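Local coordinates for protein D-alanyl-D-alanine carboxypeptidase (Vibrio cholerae, PDB 5TR7) that probably removes the C-terminal D-alanine from peptidoglycan precursors as a penicillin-binding serine carboxypeptidase of the S11 family, at residues Lys38-Thr41 with Ser42-Gly46; Thr149-Asp152 with Leu153-Gly157; Ser215-Gly219 with Asn220-Val224; Asn232-Ala235 with Arg236-Glu239; Leu244-Gly247 with Phe248-Glu252. All blocks are in the same frame, centred on the assembly; numbering follows the deposited sequence.

Overall arrangement
Contacts 1 and 2 form the buried part of the set: each is a short length of a core helix, 37-50 and 150-163, and the two touch where Met39 and Met40 meet Leu156. Their chemistry is mostly apolar, with a few internal polar bonds, among them those of the Lys38 amino group. Contact 3, the tip of the hairpin 209-218/221-230, is partly buried and joins backbone pairing to an arginine-serine bond. Contacts 4 and 5 share helix 233-251, their centres about 19 Å apart: the first is its charged, anion-binding start, the second its aromatic end. Contact 5 packs on contact 3 through Phe248, whereas contact 4 stays about 10 Å from contact 3 at the nearest atoms.

Contact 1 (Lys38-Thr41 with Ser42-Gly46); sequences KMMT and SYVIG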
loop_
_atom_site.group_PDB
_atom_site.type_symbol
_atom_site.label_atom_id
_atom_site.label_comp_id
_atom_site.label_asym_id
_atom_site.label_seq_id
_atom_site.Cartn_x
_atom_site.Cartn_y
_atom_site.Cartn_z
ATOM N N LYS A 38 0.397 -1.933 4.354
ATOM C CA LYS A 38 -0.586 -2.810 3.703
ATOM C C LYS A 38 -0.160 -3.218 2.330
ATOM O O LYS A 38 -0.584 -4.276 1.825
ATOM C CB LYS A 38 -1.963 -2.236 3.720
ATOM C CG LYS A 38 -2.492 -2.015 5.152
ATOM C CD LYS A 38 -3.935 -1.512 5.202
ATOM C CE LYS A 38 -4.459 -1.395 6.633
ATOM N NZ LYS A 38 -3.907 -0.233 7.346
ATOM N N MET A 39 0.699 -2.419 1.703
ATOM C CA MET A 39 1.236 -2.842 0.406
ATOM C C MET A 39 2.066 -4.115 0.575
ATOM O O MET A 39 2.039 -5.024 -0.301
ATOM C CB MET A 39 2.128 -1.766 -0.206
ATOM C CG MET A 39 1.344 -0.529 -0.710
ATOM S SD MET A 39 2.377 0.538 -1.660
ATOM C CE MET A 39 3.713 1.032 -0.649
ATOM N N MET A 40 2.787 -4.214 1.695
ATOM C CA MET A 40 3.643 -5.406 1.875
ATOM C C MET A 40 2.735 -6.596 2.167
ATOM O O MET A 40 2.955 -7.698 1.702
ATOM C CB MET A 40 4.717 -5.222 2.955
ATOM C CG MET A 40 5.535 -6.533 3.151
ATOM S SD MET A 40 6.417 -7.129 1.653
ATOM C CE MET A 40 7.619 -5.782 1.822
ATOM N N THR A 41 1.682 -6.355 2.924
ATOM C CA THR A 41 0.734 -7.420 3.263
ATOM C C THR A 41 0.083 -7.969 2.003
ATOM O O THR A 41 0.008 -9.199 1.796
ATOM C CB THR A 41 -0.302 -6.887 4.255
ATOM O OG1 THR A 41 0.363 -6.602 5.501
ATOM C CG2 THR A 41 -1.414 -7.885 4.504
ATOM N N SER A 42 -0.346 -7.069 1.134
ATOM C CA SER A 42 -0.996 -7.498 -0.109
ATOM C C SER A 42 0.047 -8.162 -1.022
ATOM O O SER A 42 -0.321 -8.999 -1.842
ATOM C CB SER A 42 -1.675 -6.370 -0.838
ATOM O OG SER A 42 -0.715 -5.648 -1.577
ATOM N N TYR A 43 1.319 -7.771 -0.908
ATOM C CA TYR A 43 2.350 -8.365 -1.746
ATOM C C TYR A 43 2.476 -9.835 -1.363
ATOM O O TYR A 43 2.461 -10.720 -2.237
ATOM C CB TYR A 43 3.708 -7.619 -1.651
ATOM C CG TYR A 43 4.776 -8.213 -2.575
ATOM C CD1 TYR A 43 5.541 -9.275 -2.159
ATOM C CD2 TYR A 43 4.996 -7.723 -3.874
ATOM C CE1 TYR A 43 6.443 -9.886 -3.016
ATOM C CE2 TYR A 43 5.941 -8.310 -4.720
ATOM C CZ TYR A 43 6.656 -9.397 -4.300
ATOM O OH TYR A 43 7.561 -9.984 -5.126
ATOM N N VAL A 44 2.610 -10.114 -0.066
ATOM C CA VAL A 44 2.717 -11.503 0.398
ATOM C C VAL A 44 1.470 -12.308 0.011
ATOM O O VAL A 44 1.558 -13.421 -0.519
ATOM C CB VAL A 44 2.937 -11.585 1.934
ATOM C CG1 VAL A 44 3.040 -13.040 2.391
ATOM C CG2 VAL A 44 4.215 -10.847 2.329
ATOM N N ILE A 45 0.294 -11.715 0.225
ATOM C CA ILE A 45 -0.963 -12.384 -0.179
ATOM C C ILE A 45 -0.941 -12.708 -1.699
ATOM O O ILE A 45 -1.308 -13.775 -2.127
ATOM C CB ILE A 45 -2.165 -11.516 0.174
ATOM C CG1 ILE A 45 -2.314 -11.439 1.696
ATOM C CG2 ILE A 45 -3.448 -12.019 -0.478
ATOM C CD1 ILE A 45 -3.294 -10.312 2.106
ATOM N N GLY A 46 -0.446 -11.794 -2.500
ATOM C CA GLY A 46 -0.386 -11.968 -3.968
ATOM C C GLY A 46 0.521 -13.139 -4.323
ATOM O O GLY A 46 0.182 -13.986 -5.169
#
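Thr41 and Ile45 lie side by side on one flank of helix 37-50, pointing the same way, with Thr41 CG2 3.9 Å from Ile45 CD1. The isoleucine also folds back over the preceding turn: CG1 stands beside the backbone N and anti to the carbonyl carbon (chi1 -68°), which brings it to 3.2 Å from Thr41 O, the carbonyl that also accepts from Ile45 N. This is the close-packed part of the contact. The backbone through it is regular helix, with Ser42 N, Tyr43 N and Val44 N bonded to the carbonyls of Lys38, Met39 and Met40.

The sulfur side is looser. Met40 SD lies 4.3 Å from Tyr43 CB, with Val44 CG2 also nearby. It approaches the tyrosine ring obliquely, 5.4 Å from the ring centroid, in a Met-aromatic contact. Even this looser side does not face solvent, since every touching residue is buried. Ser42 OG is hydrogen-bonded to Tyr171 OH, with Met39 O 3.1 Å from the same serine oxygen, while Thr41 OG1 bonds to Ser138 O and Tyr43 OH to Asp163.

Lys38, the predicted proton acceptor, sends its amino group away from the turn to Ser35 OG, Asn100 OD1 and His139 O, consistent with the SxxK motif at the start of this helix in penicillin-binding proteins. Around the turn, helix 87-95 meets Lys38, Ser42 and Ile45, helix 114-127 covers Met40, Thr41 and Val44, and helix 150-163 lies against Met39, Met40, Ser42 and Tyr43.

Contact 2 (Thr149-Asp152 with Leu153-Gly157); sequences TPYD and LALLG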
loop_
_atom_site.group_PDB
_atom_site.type_symbol
_atom_site.label_atom_id
_atom_site.label_comp_id
_atom_site.label_asym_id
_atom_site.label_seq_id
_atom_site.Cartn_x
_atom_site.Cartn_y
_atom_site.Cartn_z
ATOM N N THR A 149 11.324 3.482 4.212
ATOM C CA THR A 149 11.829 4.712 3.591
ATOM C C THR A 149 11.077 4.915 2.277
ATOM O O THR A 149 10.542 3.937 1.696
ATOM C CB THR A 149 13.338 4.648 3.230
ATOM O OG1 THR A 149 13.535 3.666 2.208
ATOM C CG2 THR A 149 14.225 4.311 4.431
ATOM N N PRO A 150 11.029 6.177 1.798
ATOM C CA PRO A 150 10.379 6.442 0.529
ATOM C C PRO A 150 10.920 5.584 -0.593
ATOM O O PRO A 150 10.154 5.145 -1.455
ATOM C CB PRO A 150 10.732 7.890 0.247
ATOM C CG PRO A 150 10.859 8.493 1.599
ATOM C CD PRO A 150 11.355 7.419 2.512
ATOM N N TYR A 151 12.234 5.410 -0.622
ATOM C CA TYR A 151 12.832 4.619 -1.667
ATOM C C TYR A 151 12.358 3.171 -1.573
ATOM O O TYR A 151 11.921 2.611 -2.579
ATOM C CB TYR A 151 14.359 4.664 -1.583
ATOM C CG TYR A 151 15.012 3.820 -2.625
ATOM C CD1 TYR A 151 14.938 4.177 -3.981
ATOM C CD2 TYR A 151 15.669 2.651 -2.292
ATOM C CE1 TYR A 151 15.475 3.354 -4.957
ATOM C CE2 TYR A 151 16.226 1.841 -3.270
ATOM C CZ TYR A 151 16.174 2.225 -4.582
ATOM O OH TYR A 151 16.745 1.421 -5.526
ATOM N N ASP A 152 12.417 2.587 -0.375
ATOM C CA ASP A 152 11.960 1.209 -0.195
ATOM C C ASP A 152 10.481 1.040 -0.550
ATOM O O ASP A 152 10.095 0.017 -1.100
ATOM C CB ASP A 152 12.216 0.702 1.198
ATOM C CG ASP A 152 13.725 0.502 1.506
ATOM O OD1 ASP A 152 14.613 0.867 0.692
ATOM O OD2 ASP A 152 13.999 -0.043 2.578
ATOM N N LEU A 153 9.674 2.026 -0.170
ATOM C CA LEU A 153 8.266 1.992 -0.508
ATOM C C LEU A 153 8.070 2.064 -2.042
ATOM O O LEU A 153 7.199 1.381 -2.581
ATOM C CB LEU A 153 7.493 3.109 0.264
ATOM C CG LEU A 153 7.440 2.915 1.800
ATOM C CD1 LEU A 153 7.090 4.174 2.533
ATOM C CD2 LEU A 153 6.446 1.835 2.133
ATOM N N ALA A 154 8.953 2.771 -2.756
ATOM C CA ALA A 154 8.874 2.808 -4.191
ATOM C C ALA A 154 9.171 1.433 -4.777
ATOM O O ALA A 154 8.506 0.986 -5.735
ATOM C CB ALA A 154 9.890 3.780 -4.725
ATOM N N LEU A 155 10.217 0.783 -4.243
ATOM C CA LEU A 155 10.562 -0.565 -4.698
ATOM C C LEU A 155 9.364 -1.459 -4.461
ATOM O O LEU A 155 9.031 -2.242 -5.291
ATOM C CB LEU A 155 11.773 -1.140 -3.920
ATOM C CG LEU A 155 13.167 -0.598 -4.193
ATOM C CD1 LEU A 155 14.235 -1.123 -3.187
ATOM C CD2 LEU A 155 13.591 -0.874 -5.618
ATOM N N LEU A 156 8.661 -1.267 -3.348
ATOM C CA LEU A 156 7.539 -2.123 -3.036
ATOM C C LEU A 156 6.387 -1.924 -4.005
ATOM O O LEU A 156 5.750 -2.885 -4.436
ATOM C CB LEU A 156 7.091 -1.945 -1.587
ATOM C CG LEU A 156 5.937 -2.782 -1.076
ATOM C CD1 LEU A 156 6.261 -4.238 -1.174
ATOM C CD2 LEU A 156 5.589 -2.455 0.335
ATOM N N GLY A 157 6.097 -0.673 -4.283
ATOM C CA GLY A 157 5.020 -0.350 -5.244
ATOM C C GLY A 157 5.371 -0.964 -6.605
ATOM O O GLY A 157 4.524 -1.555 -7.267
#
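Leu153 N donates to Thr149 O at 2.8 Å, the first of four consecutive i to i+4 bonds that carry the backbone from Thr149-Asp152 into Leu153-Gly157. Ala154, Leu155 and Leu156 follow with bonds to the carbonyls of Pro150, Tyr151 and Asp152. Ahead of the first turn, Thr149 is the N-cap: its OG1 accepts from Asp152 N at 3.0 Å with an N-H...O angle of 165°.

Among the side chains, Tyr151 and Leu155 carry the contact. Leu155 CG lies over one face of the Tyr151 ring, and Leu155 CD1 comes to 3.6 Å from CE2 of that ring, while the other methyl, CD2, reaches Tyr151 OH at 3.9 Å. With CG anti to its backbone N (chi1 178°), the tyrosine leans along the helix toward the next turn, where Leu155 meets it. Leu153 turns to the other flank and folds over the cap, CG lying 3.3 Å from Thr149 O. Asp152 OD2 is held by Ser133 OG and Asn132 N.

Pro150 and Ala154 touch strands 10-15 and 221-230, and Leu153 and Leu156 reach helix 37-50. The segments thus form a threonine-capped helix start, wedged between the five-stranded sheet and the SxxK helix in this carboxypeptidase domain.

Contact 3 (Ser215-Gly219 with Asn220-Val224); sequences SATEG and NMRLV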
loop_
_atom_site.group_PDB
_atom_site.type_symbol
_atom_site.label_atom_id
_atom_site.label_comp_id
_atom_site.label_asym_id
_atom_site.label_seq_id
_atom_site.Cartn_x
_atom_site.Cartn_y
_atom_site.Cartn_z
ATOM N N SER A 215 1.234 5.299 -8.969
ATOM C CA SER A 215 1.827 4.868 -10.189
ATOM C C SER A 215 0.903 5.325 -11.303
ATOM O O SER A 215 -0.285 5.317 -11.127
ATOM C CB SER A 215 2.053 3.339 -10.249
ATOM O OG SER A 215 2.760 2.972 -11.422
ATOM N N ALA A 216 1.466 5.636 -12.468
ATOM C CA ALA A 216 0.702 6.089 -13.597
ATOM C C ALA A 216 1.403 5.761 -14.854
ATOM O O ALA A 216 2.622 5.532 -14.856
ATOM C CB ALA A 216 0.518 7.633 -13.511
ATOM N N THR A 217 0.625 5.759 -15.936
ATOM C CA THR A 217 1.166 5.518 -17.253
ATOM C C THR A 217 0.763 6.646 -18.197
ATOM O O THR A 217 -0.233 7.348 -17.980
ATOM C CB THR A 217 0.707 4.197 -17.869
ATOM O OG1 THR A 217 -0.698 4.184 -17.990
ATOM C CG2 THR A 217 1.130 3.001 -17.030
ATOM N N GLU A 218 1.569 6.805 -19.245
ATOM C CA GLU A 218 1.350 7.821 -20.322
ATOM C C GLU A 218 2.218 7.323 -21.472
ATOM O O GLU A 218 3.439 7.183 -21.351
ATOM C CB GLU A 218 1.710 9.259 -19.874
ATOM C CG GLU A 218 1.419 10.319 -20.932
ATOM C CD GLU A 218 1.999 11.719 -20.639
ATOM O OE1 GLU A 218 2.850 12.174 -21.457
ATOM O OE2 GLU A 218 1.649 12.353 -19.608
ATOM N N GLY A 219 1.579 6.950 -22.564
ATOM C CA GLY A 219 2.291 6.379 -23.668
ATOM C C GLY A 219 2.955 5.096 -23.214
ATOM O O GLY A 219 2.325 4.257 -22.584
ATOM N N ASN A 220 4.242 4.954 -23.533
ATOM C CA ASN A 220 4.996 3.809 -23.115
ATOM C C ASN A 220 5.682 3.988 -21.810
ATOM O O ASN A 220 6.499 3.130 -21.440
ATOM C CB ASN A 220 6.060 3.467 -24.160
ATOM C CG ASN A 220 5.470 2.821 -25.374
ATOM O OD1 ASN A 220 4.220 2.696 -25.523
ATOM N ND2 ASN A 220 6.312 2.428 -26.247
ATOM N N MET A 221 5.317 5.039 -21.060
ATOM C CA MET A 221 5.958 5.283 -19.787
ATOM C C MET A 221 5.154 4.837 -18.599
ATOM O O MET A 221 3.932 4.831 -18.640
ATOM C CB MET A 221 6.229 6.775 -19.633
ATOM C CG MET A 221 7.171 7.346 -20.685
ATOM S SD MET A 221 7.361 9.147 -20.568
ATOM C CE MET A 221 5.906 9.842 -21.406
ATOM N N ARG A 222 5.864 4.446 -17.548
ATOM C CA ARG A 222 5.245 4.132 -16.282
ATOM C C ARG A 222 6.150 4.647 -15.210
ATOM O O ARG A 222 7.395 4.408 -15.226
ATOM C CB ARG A 222 4.924 2.677 -16.031
ATOM C CG ARG A 222 4.303 2.472 -14.625
ATOM C CD ARG A 222 3.964 1.033 -14.247
ATOM N NE ARG A 222 2.711 0.534 -14.825
ATOM C CZ ARG A 222 1.510 0.776 -14.350
ATOM N NH1 ARG A 222 0.502 0.268 -14.958
ATOM N NH2 ARG A 222 1.297 1.591 -13.293
ATOM N N LEU A 223 5.535 5.396 -14.293
ATOM C CA LEU A 223 6.275 5.947 -13.180
ATOM C C LEU A 223 5.698 5.494 -11.891
ATOM O O LEU A 223 4.529 5.209 -11.824
ATOM C CB LEU A 223 6.196 7.462 -13.189
ATOM C CG LEU A 223 6.714 8.190 -14.432
ATOM C CD1 LEU A 223 6.233 9.667 -14.397
ATOM C CD2 LEU A 223 8.248 8.085 -14.485
ATOM N N VAL A 224 6.546 5.431 -10.866
ATOM C CA VAL A 224 6.121 5.146 -9.505
ATOM C C VAL A 224 6.579 6.351 -8.684
ATOM O O VAL A 224 7.742 6.739 -8.760
ATOM C CB VAL A 224 6.753 3.879 -8.964
ATOM C CG1 VAL A 224 6.360 3.690 -7.513
ATOM C CG2 VAL A 224 6.268 2.688 -9.752
#
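Ser215 and Arg222 are joined by a side-chain hydrogen bond. Arg222 NH2 donates to Ser215 OG at 2.7 Å, with the oxygen 2° out of the guanidinium plane, and the serine hydroxyl donates onward to Leu223 O at 2.9 Å. That carbonyl also accepts from Ala216 N, so two donors grip it. The other terminal nitrogen of the arginine, NH1, forms a salt bridge with Asp198 of strand 196-205.

Backbone bonds pair the strands antiparallel. Ala216 and Leu223 make one hydrogen-bonded pair and Glu218 and Met221 another, while Ser215-Val224 and Thr217-Arg222 are non-hydrogen-bonded pairs.

Van der Waals contacts form on both faces of the hairpin. Thr217 CG2 stands 3.4 Å above the Arg222 guanidinium plane, over its centre, so a methyl covers the flat group while Ser215 holds its edge. The bend at chi3 (-79°) turns the guanidinium over the partner strand, toward Ser215 and Thr217. On the opposite face of the sheet Glu218 and Met221 lie side by side, Glu218 OE1 3.8 Å from Met221 CE, and Ala216 and Leu223 rest with them on Phe248 of helix 233-251.

Gly219, with positive phi, and Asn220 occupy the corners of a type II' turn from Glu218 to Met221, closed by Met221 N to Glu218 O at 2.9 Å. The whole is a beta hairpin with a two-residue loop, linking neighbouring strands of the central antiparallel sheet.

Contact 4 (Asn232-Ala235 with Arg236-Glu239); sequences NENA and RKAE. With NO2 (nitrite ion), chain F.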
loop_
_atom_site.group_PDB
_atom_site.type_symbol
_atom_site.label_atom_id
_atom_site.label_comp_id
_atom_site.label_asym_id
_atom_site.label_seq_id
_atom_site.Cartn_x
_atom_site.Cartn_y
_atom_site.Cartn_z
ATOM N N ASN A 232 -2.203 17.867 3.890
ATOM C CA ASN A 232 -3.643 17.559 3.823
ATOM C C ASN A 232 -3.889 16.760 2.602
ATOM O O ASN A 232 -2.985 16.626 1.780
ATOM C CB ASN A 232 -4.480 18.843 3.783
ATOM C CG ASN A 232 -4.015 19.776 2.711
ATOM O OD1 ASN A 232 -4.179 19.513 1.515
ATOM N ND2 ASN A 232 -3.397 20.862 3.118
ATOM N N GLU A 233 -5.085 16.202 2.501
ATOM C CA GLU A 233 -5.437 15.344 1.377
ATOM C C GLU A 233 -5.292 16.035 0.024
ATOM O O GLU A 233 -4.830 15.402 -0.909
ATOM C CB GLU A 233 -6.788 14.676 1.558
ATOM C CG GLU A 233 -6.679 13.557 2.588
ATOM C CD GLU A 233 -7.909 12.716 2.669
ATOM O OE1 GLU A 233 -8.862 13.176 3.320
ATOM O OE2 GLU A 233 -7.903 11.566 2.129
ATOM N N ASN A 234 -5.599 17.330 -0.068
ATOM C CA ASN A 234 -5.455 18.031 -1.348
ATOM C C ASN A 234 -4.029 18.141 -1.816
ATOM O O ASN A 234 -3.756 17.861 -2.986
ATOM C CB ASN A 234 -6.146 19.359 -1.287
ATOM C CG ASN A 234 -7.650 19.177 -1.197
ATOM O OD1 ASN A 234 -8.207 18.149 -1.690
ATOM N ND2 ASN A 234 -8.331 20.144 -0.593
ATOM N N ALA A 235 -3.129 18.427 -0.869
ATOM C CA ALA A 235 -1.742 18.500 -1.160
ATOM C C ALA A 235 -1.240 17.095 -1.547
ATOM O O ALA A 235 -0.486 16.958 -2.500
ATOM C CB ALA A 235 -0.980 19.039 0.055
ATOM N N ARG A 236 -1.631 16.058 -0.825
ATOM C CA ARG A 236 -1.201 14.699 -1.195
ATOM C C ARG A 236 -1.487 14.429 -2.739
ATOM O O ARG A 236 -0.615 13.995 -3.500
ATOM C CB ARG A 236 -1.943 13.705 -0.323
ATOM C CG ARG A 236 -1.810 12.287 -0.771
ATOM C CD ARG A 236 -2.188 11.329 0.303
ATOM N NE ARG A 236 -3.610 11.289 0.682
ATOM C CZ ARG A 236 -4.021 10.560 1.724
ATOM N NH1 ARG A 236 -3.133 9.891 2.469
ATOM N NH2 ARG A 236 -5.287 10.474 2.073
ATOM N N LYS A 237 -2.665 14.807 -3.197
ATOM C CA LYS A 237 -2.975 14.626 -4.608
ATOM C C LYS A 237 -2.161 15.555 -5.492
ATOM O O LYS A 237 -1.513 15.092 -6.422
ATOM C CB LYS A 237 -4.441 14.861 -4.908
ATOM C CG LYS A 237 -5.346 13.707 -4.532
ATOM C CD LYS A 237 -6.789 13.891 -5.027
ATOM C CE LYS A 237 -7.628 14.780 -4.118
ATOM N NZ LYS A 237 -9.041 14.767 -4.605
ATOM N N ALA A 238 -2.212 16.863 -5.219
ATOM C CA ALA A 238 -1.499 17.818 -6.063
ATOM C C ALA A 238 -0.006 17.593 -6.149
ATOM O O ALA A 238 0.540 17.595 -7.222
ATOM C CB ALA A 238 -1.768 19.233 -5.622
ATOM N N GLU A 239 0.658 17.292 -5.046
ATOM C CA GLU A 239 2.080 17.139 -5.106
ATOM C C GLU A 239 2.431 15.862 -5.855
ATOM O O GLU A 239 3.414 15.839 -6.589
ATOM C CB GLU A 239 2.684 17.159 -3.702
ATOM C CG GLU A 239 2.387 18.459 -2.931
ATOM C CD GLU A 239 2.815 19.747 -3.637
ATOM O OE1 GLU A 239 1.952 20.541 -4.044
ATOM O OE2 GLU A 239 3.996 19.916 -3.891
HETATM N N NO2 F . -5.671 11.412 -1.845
HETATM O O1 NO2 F . -6.647 11.603 -2.541
HETATM O O2 NO2 F . -5.816 11.962 -0.583
#
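Oxygen O2 of the bound nitrite is gripped by Arg236 twice: NE donates at 2.6 Å, and NH2 adds a weak bond at 3.1 Å. The site lies in the N-terminal turn of helix 233-251, which is N-capped by Asn232, whose OD1 accepts from Ala235 N at 2.8 Å.

Arg236 NH2 also forms a salt bridge with Glu233 OE2 at 2.8 Å, although its hydrogen bond is weak, at an N-H...O angle of 129°. Both acceptors lie at the edge of the guanidinium, near its plane, and the carboxylate plane is turned 78° from it. Arg236 is bent at chi3 (69°), which swings the guanidinium alongside Glu233, the two side chains pointing the same way. Arg236 NH1 is hydrogen-bonded to Asn211 O, and Arg186 makes a second salt bridge to Glu233 OE2, so the carboxylate oxygen lies between two arginines. This surrounding positive charge would probably help to hold both the glutamate and the anion.

Gly188 N adds a hydrogen bond to the nitrite, which probably came from the crystallisation liquor. The anion thus occupies a site lined by Arg186, Arg236 and Lys237 together with Glu233, between the helix start and the 186-188 loop, with the side chain of Arg236 about 8 Å from those of Ser35 and Lys201.

Farther along, Glu239 lies outside the nitrite site: its carboxylate pairs with Lys242 and accepts from Ala7 N, while its backbone N bonds to Ala235 O. Lys237 flanks the nitrite with its aliphatic chain, CG lying 3.2 Å from O1.

Contact 5 (Leu244-Gly247 with Phe248-Glu252); sequences LSYG and FRFFE
Phe250 N donates to Tyr246 O at 2.7 Å, with a second, weak bond to Gly247 O at 3.2 Å. Together with Phe248 N to Leu244 O and Arg249 N to Ser245 O, these bonds belong to the C-terminal turns of helix 233-251, the last helix of the modelled chain.

The Arg249 guanidinium reaches back to Tyr246. Its NH1 lies 3.3 Å from Tyr246 CA, and NH2 stands near the plane of the tyrosine ring at its edge, 3.9 Å from CD1. The ring and guanidinium planes are 67° apart, and the two side chains cross at about a right angle. Ser245 OG is bonded to Lys241 O, one turn earlier.

The buried flank belongs to Phe248. With CG beside its backbone N (chi1 -68°), the ring is drawn back along the helix, CD2 lying 3.4 Å from Leu244 O. It packs on Ala216, Glu218, Met221 and Leu223 of the hairpin, with Leu244 beside it on Leu223, and so joins the end of the helix to the hairpin of the sheet.

The exposed Phe250 lies on another flank of the helix, where the edge of its ring meets the tyrosine hydroxyl, CD2 lying 3.6 Å from Tyr246 OH.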
loop_
_atom_site.group_PDB
_atom_site.type_symbol
_atom_site.label_atom_id
_atom_site.label_comp_id
_atom_site.label_asym_id
_atom_site.label_seq_id
_atom_site.Cartn_x
_atom_site.Cartn_y
_atom_site.Cartn_z
ATOM N N LEU A 244 4.558 13.386 -10.727
ATOM C CA LEU A 244 4.348 12.499 -11.877
ATOM C C LEU A 244 4.449 13.243 -13.211
ATOM O O LEU A 244 5.092 12.734 -14.135
ATOM C CB LEU A 244 3.007 11.761 -11.786
ATOM C CG LEU A 244 2.888 10.690 -10.714
ATOM C CD1 LEU A 244 1.424 10.346 -10.453
ATOM C CD2 LEU A 244 3.649 9.434 -11.057
ATOM N N SER A 245 3.820 14.413 -13.346
ATOM C CA SER A 245 3.899 15.171 -14.608
ATOM C C SER A 245 5.326 15.505 -14.956
ATOM O O SER A 245 5.705 15.452 -16.120
ATOM C CB SER A 245 3.130 16.484 -14.556
ATOM O OG SER A 245 1.820 16.192 -14.232
ATOM N N TYR A 246 6.108 15.879 -13.954
ATOM C CA TYR A 246 7.501 16.165 -14.188
ATOM C C TYR A 246 8.197 14.918 -14.780
ATOM O O TYR A 246 8.939 14.999 -15.716
ATOM C CB TYR A 246 8.176 16.570 -12.865
ATOM C CG TYR A 246 9.675 16.575 -12.936
ATOM C CD1 TYR A 246 10.368 17.646 -13.556
ATOM C CD2 TYR A 246 10.396 15.552 -12.406
ATOM C CE1 TYR A 246 11.767 17.663 -13.657
ATOM C CE2 TYR A 246 11.802 15.558 -12.443
ATOM C CZ TYR A 246 12.476 16.584 -13.095
ATOM O OH TYR A 246 13.842 16.510 -13.123
ATOM N N GLY A 247 7.908 13.762 -14.260
ATOM C CA GLY A 247 8.558 12.538 -14.762
ATOM C C GLY A 247 8.179 12.279 -16.220
ATOM O O GLY A 247 9.017 11.848 -17.004
ATOM N N PHE A 248 6.915 12.528 -16.575
ATOM C CA PHE A 248 6.458 12.276 -17.948
ATOM C C PHE A 248 7.125 13.232 -18.897
ATOM O O PHE A 248 7.485 12.837 -19.994
ATOM C CB PHE A 248 4.927 12.277 -18.061
ATOM C CG PHE A 248 4.262 11.088 -17.344
ATOM C CD1 PHE A 248 4.673 9.788 -17.595
ATOM C CD2 PHE A 248 3.164 11.285 -16.515
ATOM C CE1 PHE A 248 4.056 8.706 -16.977
ATOM C CE2 PHE A 248 2.551 10.220 -15.886
ATOM C CZ PHE A 248 2.991 8.922 -16.133
ATOM N N ARG A 249 7.322 14.465 -18.443
ATOM C CA ARG A 249 8.035 15.472 -19.203
ATOM C C ARG A 249 9.572 15.254 -19.203
ATOM O O ARG A 249 10.238 15.671 -20.125
ATOM C CB ARG A 249 7.708 16.869 -18.662
ATOM C CG ARG A 249 6.342 17.380 -19.089
ATOM C CD ARG A 249 5.876 18.627 -18.324
ATOM N NE ARG A 249 6.994 19.324 -17.648
ATOM C CZ ARG A 249 7.184 19.415 -16.313
ATOM N NH1 ARG A 249 6.250 19.016 -15.419
ATOM N NH2 ARG A 249 8.284 20.030 -15.854
ATOM N N PHE A 250 10.123 14.637 -18.171
ATOM C CA PHE A 250 11.593 14.395 -18.055
ATOM C C PHE A 250 12.172 13.642 -19.227
ATOM O O PHE A 250 13.258 13.952 -19.694
ATOM C CB PHE A 250 11.899 13.586 -16.798
ATOM C CG PHE A 250 13.357 13.242 -16.582
ATOM C CD1 PHE A 250 13.964 12.182 -17.263
ATOM C CD2 PHE A 250 14.050 13.852 -15.554
ATOM C CE1 PHE A 250 15.290 11.822 -16.995
ATOM C CE2 PHE A 250 15.385 13.512 -15.290
ATOM C CZ PHE A 250 16.013 12.495 -16.021
ATOM N N PHE A 251 11.502 12.590 -19.639
ATOM C CA PHE A 251 12.004 11.829 -20.760
ATOM C C PHE A 251 11.865 12.612 -22.075
ATOM O O PHE A 251 12.663 12.439 -23.000
ATOM C CB PHE A 251 11.389 10.429 -20.795
ATOM C CG PHE A 251 11.868 9.524 -19.675
ATOM C CD1 PHE A 251 13.248 9.294 -19.492
ATOM C CD2 PHE A 251 10.957 8.816 -18.858
ATOM C CE1 PHE A 251 13.712 8.440 -18.492
ATOM C CE2 PHE A 251 11.426 7.944 -17.876
ATOM C CZ PHE A 251 12.801 7.770 -17.690
ATOM N N GLU A 252 10.889 13.512 -22.101
ATOM C CA GLU A 252 10.632 14.350 -23.262
ATOM C C GLU A 252 10.614 13.556 -24.562
ATOM O O GLU A 252 9.907 13.904 -25.483
ATOM C CB GLU A 252 11.683 15.449 -23.307
ATOM C CG GLU A 252 11.392 16.553 -24.306
ATOM C CD GLU A 252 12.447 17.638 -24.291
ATOM O OE1 GLU A 252 13.537 17.407 -23.725
ATOM O OE2 GLU A 252 12.188 18.719 -24.857
#